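Orphan protein TM0875 (PDB 1O22) is of unknown function, an orphan protein of Thermotoga maritima with a fold that was new when it was determined. Local coordinates at residues A[19-24]-A[59-64]; A[23-28]-A[157-162]; A[109-114]-A[144-149]. All coordinates share one frame; numbering follows the deposited sequence.

Contact 1. Residues A[19-24]-A[59-64]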
loop_
_atom_site.group_PDB
_atom_site.type_symbol
_atom_site.label_atom_id
_atom_site.label_comp_id
_atom_site.label_asym_id
_atom_site.label_seq_id
_atom_site.Cartn_x
_atom_site.Cartn_y
_atom_site.Cartn_z
ATOM N N LEU A 19 4.166 -13.416 -0.954
ATOM C CA LEU A 19 3.095 -14.401 -1.046
ATOM C C LEU A 19 1.754 -13.740 -1.170
ATOM O O LEU A 19 1.466 -12.800 -0.464
ATOM C CB LEU A 19 3.076 -15.281 0.195
ATOM C CG LEU A 19 4.378 -16.005 0.503
ATOM C CD1 LEU A 19 4.269 -16.689 1.849
ATOM C CD2 LEU A 19 4.735 -17.037 -0.611
ATOM N N GLU A 20 0.925 -14.291 -2.056
ATOM C CA GLU A 20 -0.462 -13.913 -2.193
ATOM C C GLU A 20 -1.301 -14.975 -1.484
ATOM O O GLU A 20 -1.244 -16.154 -1.856
ATOM C CB GLU A 20 -0.851 -13.836 -3.672
ATOM C CG GLU A 20 -2.340 -13.625 -3.908
ATOM C CD GLU A 20 -2.701 -13.597 -5.399
ATOM O OE1 GLU A 20 -2.984 -14.675 -5.949
ATOM O OE2 GLU A 20 -2.696 -12.509 -6.022
ATOM N N ILE A 21 -2.085 -14.543 -0.496
ATOM C CA ILE A 21 -2.939 -15.430 0.284
ATOM C C ILE A 21 -4.419 -15.092 0.026
ATOM O O ILE A 21 -4.860 -13.945 0.205
ATOM C CB ILE A 21 -2.620 -15.354 1.791
ATOM C CG1 ILE A 21 -1.162 -15.689 2.028
ATOM C CG2 ILE A 21 -3.553 -16.258 2.579
ATOM C CD1 ILE A 21 -0.712 -15.497 3.382
ATOM N N LEU A 22 -5.173 -16.101 -0.405
ATOM C CA LEU A 22 -6.612 -15.947 -0.644
ATOM C C LEU A 22 -7.303 -16.731 0.445
ATOM O O LEU A 22 -6.993 -17.899 0.630
ATOM C CB LEU A 22 -6.985 -16.513 -2.022
ATOM C CG LEU A 22 -6.189 -15.988 -3.211
ATOM C CD1 LEU A 22 -6.532 -16.799 -4.486
ATOM C CD2 LEU A 22 -6.471 -14.523 -3.437
ATOM N N TYR A 23 -8.202 -16.103 1.189
ATOM C CA TYR A 23 -8.893 -16.794 2.266
ATOM C C TYR A 23 -10.375 -16.860 1.940
ATOM O O TYR A 23 -10.881 -16.029 1.192
ATOM C CB TYR A 23 -8.641 -16.139 3.646
ATOM C CG TYR A 23 -9.227 -14.755 3.818
ATOM C CD1 TYR A 23 -10.535 -14.577 4.248
ATOM C CD2 TYR A 23 -8.455 -13.626 3.555
ATOM C CE1 TYR A 23 -11.063 -13.346 4.366
ATOM C CE2 TYR A 23 -8.980 -12.386 3.683
ATOM C CZ TYR A 23 -10.267 -12.237 4.113
ATOM O OH TYR A 23 -10.779 -10.954 4.215
ATOM N N TYR A 24 -11.055 -17.869 2.499
ATOM C CA TYR A 24 -12.458 -18.138 2.191
ATOM C C TYR A 24 -13.161 -18.648 3.415
ATOM O O TYR A 24 -12.665 -19.583 4.060
ATOM C CB TYR A 24 -12.589 -19.247 1.105
ATOM C CG TYR A 24 -11.767 -19.029 -0.139
ATOM C CD1 TYR A 24 -12.249 -18.256 -1.184
ATOM C CD2 TYR A 24 -10.502 -19.583 -0.265
ATOM C CE1 TYR A 24 -11.501 -18.043 -2.339
ATOM C CE2 TYR A 24 -9.744 -19.390 -1.426
ATOM C CZ TYR A 24 -10.254 -18.611 -2.457
ATOM O OH TYR A 24 -9.533 -18.393 -3.614
ATOM N N ILE A 59 -4.824 -11.145 0.594
ATOM C CA ILE A 59 -3.783 -10.414 1.274
ATOM C C ILE A 59 -2.393 -10.807 0.757
ATOM O O ILE A 59 -2.216 -11.842 0.125
ATOM C CB ILE A 59 -3.916 -10.579 2.817
ATOM C CG1 ILE A 59 -3.751 -12.001 3.253
ATOM C CG2 ILE A 59 -5.278 -10.090 3.288
ATOM C CD1 ILE A 59 -3.726 -12.156 4.725
ATOM N N PHE A 60 -1.427 -9.919 0.972
ATOM C CA PHE A 60 -0.055 -10.111 0.526
ATOM C C PHE A 60 0.852 -10.132 1.775
ATOM O O PHE A 60 0.668 -9.342 2.690
ATOM C CB PHE A 60 0.344 -9.015 -0.445
ATOM C CG PHE A 60 -0.547 -8.953 -1.667
ATOM C CD1 PHE A 60 -0.347 -9.827 -2.733
ATOM C CD2 PHE A 60 -1.616 -8.089 -1.706
ATOM C CE1 PHE A 60 -1.168 -9.792 -3.828
ATOM C CE2 PHE A 60 -2.445 -8.030 -2.825
ATOM C CZ PHE A 60 -2.223 -8.888 -3.873
ATOM N N LEU A 61 1.764 -11.086 1.820
ATOM C CA LEU A 61 2.645 -11.270 2.960
ATOM C C LEU A 61 4.119 -11.351 2.514
ATOM O O LEU A 61 4.467 -12.065 1.560
ATOM C CB LEU A 61 2.239 -12.536 3.686
ATOM C CG LEU A 61 3.078 -13.062 4.850
ATOM C CD1 LEU A 61 2.938 -12.094 6.026
ATOM C CD2 LEU A 61 2.610 -14.457 5.258
ATOM N N LYS A 62 4.969 -10.592 3.175
ATOM C CA LYS A 62 6.402 -10.772 3.002
ATOM C C LYS A 62 7.004 -11.194 4.341
ATOM O O LYS A 62 6.728 -10.599 5.391
ATOM C CB LYS A 62 7.017 -9.495 2.458
ATOM C CG LYS A 62 8.558 -9.410 2.483
ATOM C CD LYS A 62 9.274 -10.113 1.329
ATOM C CE LYS A 62 10.810 -10.019 1.490
ATOM N N ILE A 63 7.834 -12.223 4.300
ATOM C CA ILE A 63 8.507 -12.725 5.486
ATOM C C ILE A 63 9.984 -12.365 5.434
ATOM O O ILE A 63 10.655 -12.676 4.480
ATOM C CB ILE A 63 8.346 -14.241 5.545
ATOM C CG1 ILE A 63 6.849 -14.624 5.402
ATOM C CG2 ILE A 63 8.943 -14.785 6.835
ATOM C CD1 ILE A 63 6.627 -16.124 5.221
ATOM N N SER A 64 10.477 -11.700 6.472
ATOM C CA SER A 64 11.892 -11.424 6.634
ATOM C C SER A 64 12.410 -12.113 7.872
ATOM O O SER A 64 11.821 -12.008 8.948
ATOM C CB SER A 64 12.091 -9.923 6.765
ATOM O OG SER A 64 11.708 -9.261 5.578
#

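Contact 2. Residues A[23-28]-A[157-162]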
loop_
_atom_site.group_PDB
_atom_site.type_symbol
_atom_site.label_atom_id
_atom_site.label_comp_id
_atom_site.label_asym_id
_atom_site.label_seq_id
_atom_site.Cartn_x
_atom_site.Cartn_y
_atom_site.Cartn_z
ATOM N N TYR A 23 -8.202 -16.103 1.189
ATOM C CA TYR A 23 -8.893 -16.794 2.266
ATOM C C TYR A 23 -10.375 -16.860 1.940
ATOM O O TYR A 23 -10.881 -16.029 1.192
ATOM C CB TYR A 23 -8.641 -16.139 3.646
ATOM C CG TYR A 23 -9.227 -14.755 3.818
ATOM C CD1 TYR A 23 -10.535 -14.577 4.248
ATOM C CD2 TYR A 23 -8.455 -13.626 3.555
ATOM C CE1 TYR A 23 -11.063 -13.346 4.366
ATOM C CE2 TYR A 23 -8.980 -12.386 3.683
ATOM C CZ TYR A 23 -10.267 -12.237 4.113
ATOM O OH TYR A 23 -10.779 -10.954 4.215
ATOM N N TYR A 24 -11.055 -17.869 2.499
ATOM C CA TYR A 24 -12.458 -18.138 2.191
ATOM C C TYR A 24 -13.161 -18.648 3.415
ATOM O O TYR A 24 -12.665 -19.583 4.060
ATOM C CB TYR A 24 -12.589 -19.247 1.105
ATOM C CG TYR A 24 -11.767 -19.029 -0.139
ATOM C CD1 TYR A 24 -12.249 -18.256 -1.184
ATOM C CD2 TYR A 24 -10.502 -19.583 -0.265
ATOM C CE1 TYR A 24 -11.501 -18.043 -2.339
ATOM C CE2 TYR A 24 -9.744 -19.390 -1.426
ATOM C CZ TYR A 24 -10.254 -18.611 -2.457
ATOM O OH TYR A 24 -9.533 -18.393 -3.614
ATOM N N LYS A 25 -14.334 -18.112 3.704
ATOM C CA LYS A 25 -15.169 -18.720 4.736
ATOM C C LYS A 25 -15.629 -20.146 4.322
ATOM O O LYS A 25 -16.204 -20.357 3.237
ATOM C CB LYS A 25 -16.357 -17.840 5.114
ATOM C CG LYS A 25 -17.027 -18.275 6.468
ATOM C CD LYS A 25 -17.757 -17.162 7.102
ATOM C CE LYS A 25 -17.985 -17.383 8.546
ATOM N NZ LYS A 25 -18.929 -16.335 9.034
ATOM N N LYS A 26 -15.322 -21.114 5.174
ATOM C CA LYS A 26 -15.753 -22.500 4.971
ATOM C C LYS A 26 -17.242 -22.589 4.680
ATOM O O LYS A 26 -18.057 -21.854 5.269
ATOM C CB LYS A 26 -15.466 -23.356 6.182
ATOM C CG LYS A 26 -14.054 -23.755 6.375
ATOM C CD LYS A 26 -13.893 -24.470 7.711
ATOM C CE LYS A 26 -12.525 -25.139 7.883
ATOM N NZ LYS A 26 -12.334 -25.729 9.277
ATOM N N GLY A 27 -17.568 -23.489 3.760
ATOM C CA GLY A 27 -18.929 -23.744 3.365
ATOM C C GLY A 27 -19.484 -22.854 2.276
ATOM O O GLY A 27 -20.415 -23.259 1.585
ATOM N N LYS A 28 -18.916 -21.661 2.099
ATOM C CA LYS A 28 -19.392 -20.747 1.065
ATOM C C LYS A 28 -18.924 -21.197 -0.319
ATOM O O LYS A 28 -17.756 -21.561 -0.519
ATOM C CB LYS A 28 -18.963 -19.315 1.353
ATOM C CG LYS A 28 -19.734 -18.322 0.485
ATOM C CD LYS A 28 -19.722 -16.922 1.010
ATOM C CE LYS A 28 -20.336 -15.958 0.002
ATOM N NZ LYS A 28 -21.780 -16.206 -0.206
ATOM N N GLY A 157 -10.908 -21.268 12.636
ATOM C CA GLY A 157 -11.414 -22.588 12.307
ATOM C C GLY A 157 -12.550 -22.582 11.288
ATOM O O GLY A 157 -12.936 -23.647 10.797
ATOM N N GLU A 158 -13.077 -21.392 10.976
ATOM C CA GLU A 158 -14.136 -21.219 9.995
ATOM C C GLU A 158 -13.652 -20.817 8.611
ATOM O O GLU A 158 -14.459 -20.494 7.761
ATOM C CB GLU A 158 -15.165 -20.191 10.537
ATOM C CG GLU A 158 -15.917 -20.739 11.742
ATOM C CD GLU A 158 -16.935 -19.781 12.350
ATOM O OE1 GLU A 158 -17.086 -18.640 11.888
ATOM O OE2 GLU A 158 -17.600 -20.193 13.329
ATOM N N TYR A 159 -12.348 -20.840 8.393
ATOM C CA TYR A 159 -11.712 -20.454 7.130
ATOM C C TYR A 159 -10.761 -21.499 6.573
ATOM O O TYR A 159 -10.146 -22.262 7.312
ATOM C CB TYR A 159 -10.906 -19.136 7.300
ATOM C CG TYR A 159 -11.804 -17.970 7.583
ATOM C CD1 TYR A 159 -12.271 -17.187 6.571
ATOM C CD2 TYR A 159 -12.247 -17.717 8.868
ATOM C CE1 TYR A 159 -13.134 -16.179 6.815
ATOM C CE2 TYR A 159 -13.111 -16.705 9.138
ATOM C CZ TYR A 159 -13.553 -15.919 8.099
ATOM O OH TYR A 159 -14.428 -14.902 8.363
ATOM N N THR A 160 -10.664 -21.511 5.252
ATOM C CA THR A 160 -9.541 -22.100 4.555
ATOM C C THR A 160 -8.786 -20.977 3.850
ATOM O O THR A 160 -9.300 -19.856 3.675
ATOM C CB THR A 160 -9.984 -23.149 3.533
ATOM O OG1 THR A 160 -10.734 -22.545 2.468
ATOM C CG2 THR A 160 -10.925 -24.168 4.153
ATOM N N PHE A 161 -7.558 -21.252 3.459
ATOM C CA PHE A 161 -6.786 -20.276 2.674
ATOM C C PHE A 161 -5.820 -20.981 1.724
ATOM O O PHE A 161 -5.431 -22.113 1.975
ATOM C CB PHE A 161 -6.085 -19.252 3.586
ATOM C CG PHE A 161 -5.128 -19.857 4.579
ATOM C CD1 PHE A 161 -3.820 -20.122 4.215
ATOM C CD2 PHE A 161 -5.544 -20.169 5.869
ATOM C CE1 PHE A 161 -2.935 -20.732 5.106
ATOM C CE2 PHE A 161 -4.666 -20.745 6.761
ATOM C CZ PHE A 161 -3.352 -21.032 6.380
ATOM N N SER A 162 -5.485 -20.343 0.609
ATOM C CA SER A 162 -4.409 -20.831 -0.266
ATOM C C SER A 162 -3.315 -19.782 -0.439
ATOM O O SER A 162 -3.567 -18.563 -0.399
ATOM C CB SER A 162 -4.933 -21.220 -1.650
ATOM O OG SER A 162 -5.622 -20.130 -2.233
HETATM O O HOH W 1 -16.454 -14.919 10.403
HETATM O O HOH W 2 -20.095 -17.678 11.346
#

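Contact 3. Residues A[109-114]-A[144-149]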
loop_
_atom_site.group_PDB
_atom_site.type_symbol
_atom_site.label_atom_id
_atom_site.label_comp_id
_atom_site.label_asym_id
_atom_site.label_seq_id
_atom_site.Cartn_x
_atom_site.Cartn_y
_atom_site.Cartn_z
ATOM N N ASP A 109 2.915 -4.633 15.462
ATOM C CA ASP A 109 2.296 -5.561 16.407
ATOM C C ASP A 109 3.219 -6.756 16.734
ATOM O O ASP A 109 4.094 -7.094 15.955
ATOM C CB ASP A 109 1.013 -6.144 15.825
ATOM C CG ASP A 109 -0.111 -5.140 15.704
ATOM O OD1 ASP A 109 -0.101 -4.088 16.389
ATOM O OD2 ASP A 109 -1.085 -5.366 14.948
ATOM N N SER A 110 2.979 -7.385 17.879
ATOM C CA SER A 110 3.703 -8.556 18.357
ATOM C C SER A 110 2.781 -9.761 18.349
ATOM O O SER A 110 1.666 -9.651 18.816
ATOM C CB SER A 110 4.147 -8.354 19.792
ATOM O OG SER A 110 5.077 -7.306 19.883
ATOM N N TYR A 111 3.214 -10.885 17.786
ATOM C CA TYR A 111 2.446 -12.144 17.908
ATOM C C TYR A 111 3.455 -13.258 18.128
ATOM O O TYR A 111 4.158 -13.627 17.210
ATOM C CB TYR A 111 1.573 -12.403 16.671
ATOM C CG TYR A 111 0.548 -13.503 16.855
ATOM C CD1 TYR A 111 -0.575 -13.296 17.649
ATOM C CD2 TYR A 111 0.719 -14.755 16.288
ATOM C CE1 TYR A 111 -1.501 -14.304 17.855
ATOM C CE2 TYR A 111 -0.214 -15.770 16.476
ATOM C CZ TYR A 111 -1.325 -15.539 17.261
ATOM O OH TYR A 111 -2.271 -16.543 17.472
ATOM N N GLY A 112 3.569 -13.730 19.364
ATOM C CA GLY A 112 4.714 -14.547 19.782
ATOM C C GLY A 112 6.052 -13.816 19.601
ATOM O O GLY A 112 6.203 -12.678 20.032
ATOM N N ASP A 113 6.993 -14.463 18.926
ATOM C CA ASP A 113 8.276 -13.846 18.507
ATOM C C ASP A 113 8.222 -13.009 17.237
ATOM O O ASP A 113 9.218 -12.345 16.860
ATOM C CB ASP A 113 9.321 -14.932 18.272
ATOM C CG ASP A 113 9.614 -15.722 19.502
ATOM O OD1 ASP A 113 9.117 -15.333 20.591
ATOM O OD2 ASP A 113 10.316 -16.756 19.474
HETATM N N MSE A 114 7.075 -13.023 16.568
HETATM C CA MSE A 114 6.930 -12.303 15.311
HETATM C C MSE A 114 6.529 -10.844 15.559
HETATM O O MSE A 114 5.765 -10.535 16.492
HETATM C CB MSE A 114 5.984 -13.103 14.403
HETATM C CG MSE A 114 5.157 -12.452 13.397
HETATM SE SE MSE A 114 3.893 -13.898 12.610
HETATM C CE MSE A 114 4.977 -15.426 12.469
ATOM N N PHE A 144 0.843 -16.766 11.137
ATOM C CA PHE A 144 0.418 -15.463 10.679
ATOM C C PHE A 144 -1.112 -15.401 10.504
ATOM O O PHE A 144 -1.723 -14.396 10.863
ATOM C CB PHE A 144 1.096 -15.025 9.389
ATOM C CG PHE A 144 0.466 -13.837 8.800
ATOM C CD1 PHE A 144 0.649 -12.588 9.371
ATOM C CD2 PHE A 144 -0.373 -13.958 7.696
ATOM C CE1 PHE A 144 0.018 -11.467 8.852
ATOM C CE2 PHE A 144 -1.029 -12.845 7.189
ATOM C CZ PHE A 144 -0.812 -11.600 7.739
HETATM N N MSE A 145 -1.701 -16.474 9.960
HETATM C CA MSE A 145 -3.130 -16.516 9.669
HETATM C C MSE A 145 -3.993 -16.568 10.931
HETATM O O MSE A 145 -5.077 -15.954 10.964
HETATM C CB MSE A 145 -3.479 -17.616 8.672
HETATM C CG MSE A 145 -2.966 -17.334 7.261
HETATM SE SE MSE A 145 -3.458 -15.556 6.506
HETATM C CE MSE A 145 -5.471 -15.989 6.102
ATOM N N LYS A 146 -3.462 -17.167 11.996
ATOM C CA LYS A 146 -4.120 -17.084 13.300
ATOM C C LYS A 146 -4.137 -15.648 13.794
ATOM O O LYS A 146 -5.157 -15.180 14.248
ATOM C CB LYS A 146 -3.415 -17.921 14.348
ATOM C CG LYS A 146 -3.798 -19.353 14.404
ATOM C CD LYS A 146 -2.968 -20.076 15.474
ATOM C CE LYS A 146 -1.750 -20.843 14.914
ATOM N NZ LYS A 146 -1.977 -22.337 14.809
ATOM N N TYR A 147 -2.983 -14.976 13.739
ATOM C CA TYR A 147 -2.892 -13.559 14.031
ATOM C C TYR A 147 -3.882 -12.736 13.203
ATOM O O TYR A 147 -4.597 -11.875 13.754
ATOM C CB TYR A 147 -1.465 -13.003 13.794
ATOM C CG TYR A 147 -1.444 -11.502 13.701
ATOM C CD1 TYR A 147 -1.439 -10.705 14.864
ATOM C CD2 TYR A 147 -1.466 -10.861 12.473
ATOM C CE1 TYR A 147 -1.444 -9.323 14.789
ATOM C CE2 TYR A 147 -1.491 -9.486 12.389
ATOM C CZ TYR A 147 -1.452 -8.716 13.542
ATOM O OH TYR A 147 -1.457 -7.329 13.421
ATOM N N PHE A 148 -3.906 -12.988 11.900
ATOM C CA PHE A 148 -4.738 -12.239 10.970
ATOM C C PHE A 148 -6.245 -12.368 11.297
ATOM O O PHE A 148 -6.943 -11.385 11.476
ATOM C CB PHE A 148 -4.439 -12.657 9.512
ATOM C CG PHE A 148 -5.389 -12.034 8.497
ATOM C CD1 PHE A 148 -5.201 -10.755 8.040
ATOM C CD2 PHE A 148 -6.513 -12.740 8.063
ATOM C CE1 PHE A 148 -6.098 -10.178 7.163
ATOM C CE2 PHE A 148 -7.403 -12.187 7.161
ATOM C CZ PHE A 148 -7.215 -10.898 6.725
ATOM N N PHE A 149 -6.731 -13.588 11.410
ATOM C CA PHE A 149 -8.138 -13.809 11.744
ATOM C C PHE A 149 -8.477 -13.216 13.104
ATOM O O PHE A 149 -9.470 -12.535 13.237
ATOM C CB PHE A 149 -8.508 -15.307 11.668
ATOM C CG PHE A 149 -8.477 -15.858 10.275
ATOM C CD1 PHE A 149 -9.100 -15.192 9.244
ATOM C CD2 PHE A 149 -7.767 -17.014 9.977
ATOM C CE1 PHE A 149 -9.057 -15.682 7.964
ATOM C CE2 PHE A 149 -7.729 -17.489 8.690
ATOM C CZ PHE A 149 -8.367 -16.826 7.696
#

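Contact 1. Residues A[19-24]-A[59-64]
Ile21 and Ile59 face each other as a hydrogen-bonded antiparallel pair, and their side chains, with those of Leu19 and Leu61, make up the tight side of this contact. Ile21 CB rests 3.8 Å from Ile59 CG1, which a chi1 of 63° sets between its own backbone N and carbonyl carbon. The far end of Ile21 turns along the sheet instead: the Ile21 and Leu61 side chains cross obliquely, with Ile21 CD1 4.0 Å from Leu61 CD2. Leu19 reaches further up the partner strand, its CD1 4.2 Å from Ile63 CD1. Helix 137-152 packs on this face, with Phe144 and Met145 against Ile59 and Val141 against Leu19.

The Glu20-Phe60 face is looser. Here the partly exposed Glu20 lies alongside Phe60, both pointing the same way, and the carboxylate brings OE2 to 3.8 Å from Phe60 CE1; the ion pair of Glu20 OE2 with Arg58 is long and weak. Trp122 stacks on the Phe60 ring.

Four backbone hydrogen bonds join the strands, among them Ile21 N to Ile59 O at 2.8 Å and 176°. Buried peptide groups thus satisfy one another across the strands, leaving the aliphatic branches to pack under the helix, while Glu20 on the opposite face can probably keep its charge near solvent.

Contact 2. Residues A[23-28]-A[157-162]
Tyr24 and Thr160 form a hydrogen-bonded antiparallel pair, flanked by the non-hydrogen-bonded pairs Tyr23-Phe161 and Lys25-Tyr159; the short strand axes come within 4.6 Å. Tyr24 N gives its hydrogen to Thr160 O at 2.9 Å, and Thr160 N returns the bond to Tyr24 O. Beyond the strand ends, Lys26 N still reaches Glu158 O (2.8 Å), where residues 25-28 make a type II turn with Gly27 at positive phi.

The extended Lys26 side chain runs past the Glu158 carbonyl and ends with NZ hydrogen-bonded to Gly157 O at 2.6 Å, tilted 30° from that carbonyl plane. Lys25 lies beside Glu158, but Lys25 NZ stays 4.1 Å from Glu158 OE1, beyond a salt bridge; one water joins these two groups and a second links NZ to Tyr159 OH. That hydroxyl also bonds Glu54 O. Further in, the Tyr23 and Tyr159 side chains run side by side, their ring planes inclined at 68° and Tyr23 CD1 3.9 Å from Tyr159 CD1. Phe149 of helix 137-152 stacks on Tyr159.

Two antiparallel strands, 19-25 and 159-165, are paired here, where strand 159-165 is outermost in the mixed sheet of this chain, so that the last strand docks beside the first.

Contact 3. Residues A[109-114]-A[144-149]
Tyr111 and Tyr147 meet through their aromatic groups, an offset edge-to-face pair in which the edge of Tyr147 is turned toward the face of Tyr111. The centroids are 5.7 Å apart and the planes 60° from each other. Within the pair, the methylene of Tyr147 touches the ring: its CB sits over the Tyr111 face in a CH-pi contact, 3.8 Å from the ring centroid and 14° off the normal. The Tyr111 ring leaves its backbone with CG opposite the main-chain N (chi1 -167°), and the two side chains slide past each other in opposite directions.

Here helix 137-152, which packs across the mixed sheet, meets the hairpin of strands 100-111 and 114-119, whose type II' turn runs from Tyr111 to Met114 with Gly112 at positive phi.

The polar part is one short hydrogen bond, Tyr147 OH to Asp109 OD2 at 2.5 Å. The carboxylate oxygen lies in the plane of the tyrosine ring, at its edge, and accepts through its anti lone pair; the bond probably fixes the direction of the hydroxyl and anchors the end of the ring. Tyr111 OH makes a weak hydrogen bond with Glu150 and lies 3.6 Å from Lys146 CB.

With a leucine in place of Tyr111, Tyr147 CB would probably lose the flat surface beneath it and Glu150 its weak phenolic partner.

Apolar packing continues at selenomethionine Met114, whose SE lies 4.4 Å from Phe144 CB; both side chains also touch Ile125 of strand 122-128, and Phe144 sets its ring edge-to-face with that of Tyr123.

How the contacts relate
All three contacts belong to one mixed sheet and the helix laid on it. Contacts 1 and 2 share Tyr23 and Tyr24, and strand 19-25 lies between its partners 56-66 and 159-165; their centres are about 14 Å apart, and Leu22 O reaches Ser162 N at 2.9 Å, probably a hydrogen bond. Contact 3 adds the helix, its centre about 13 Å from that of contact 1 and 18 Å from that of contact 2. Ile59 CD1 touches Phe144 CE2 at 3.7 Å, and Tyr159 CB lies 3.5 Å from Phe149 CZ, so helix 137-152 packs on both strand pairs. With the function unknown, the contacts cannot be tied to an active site.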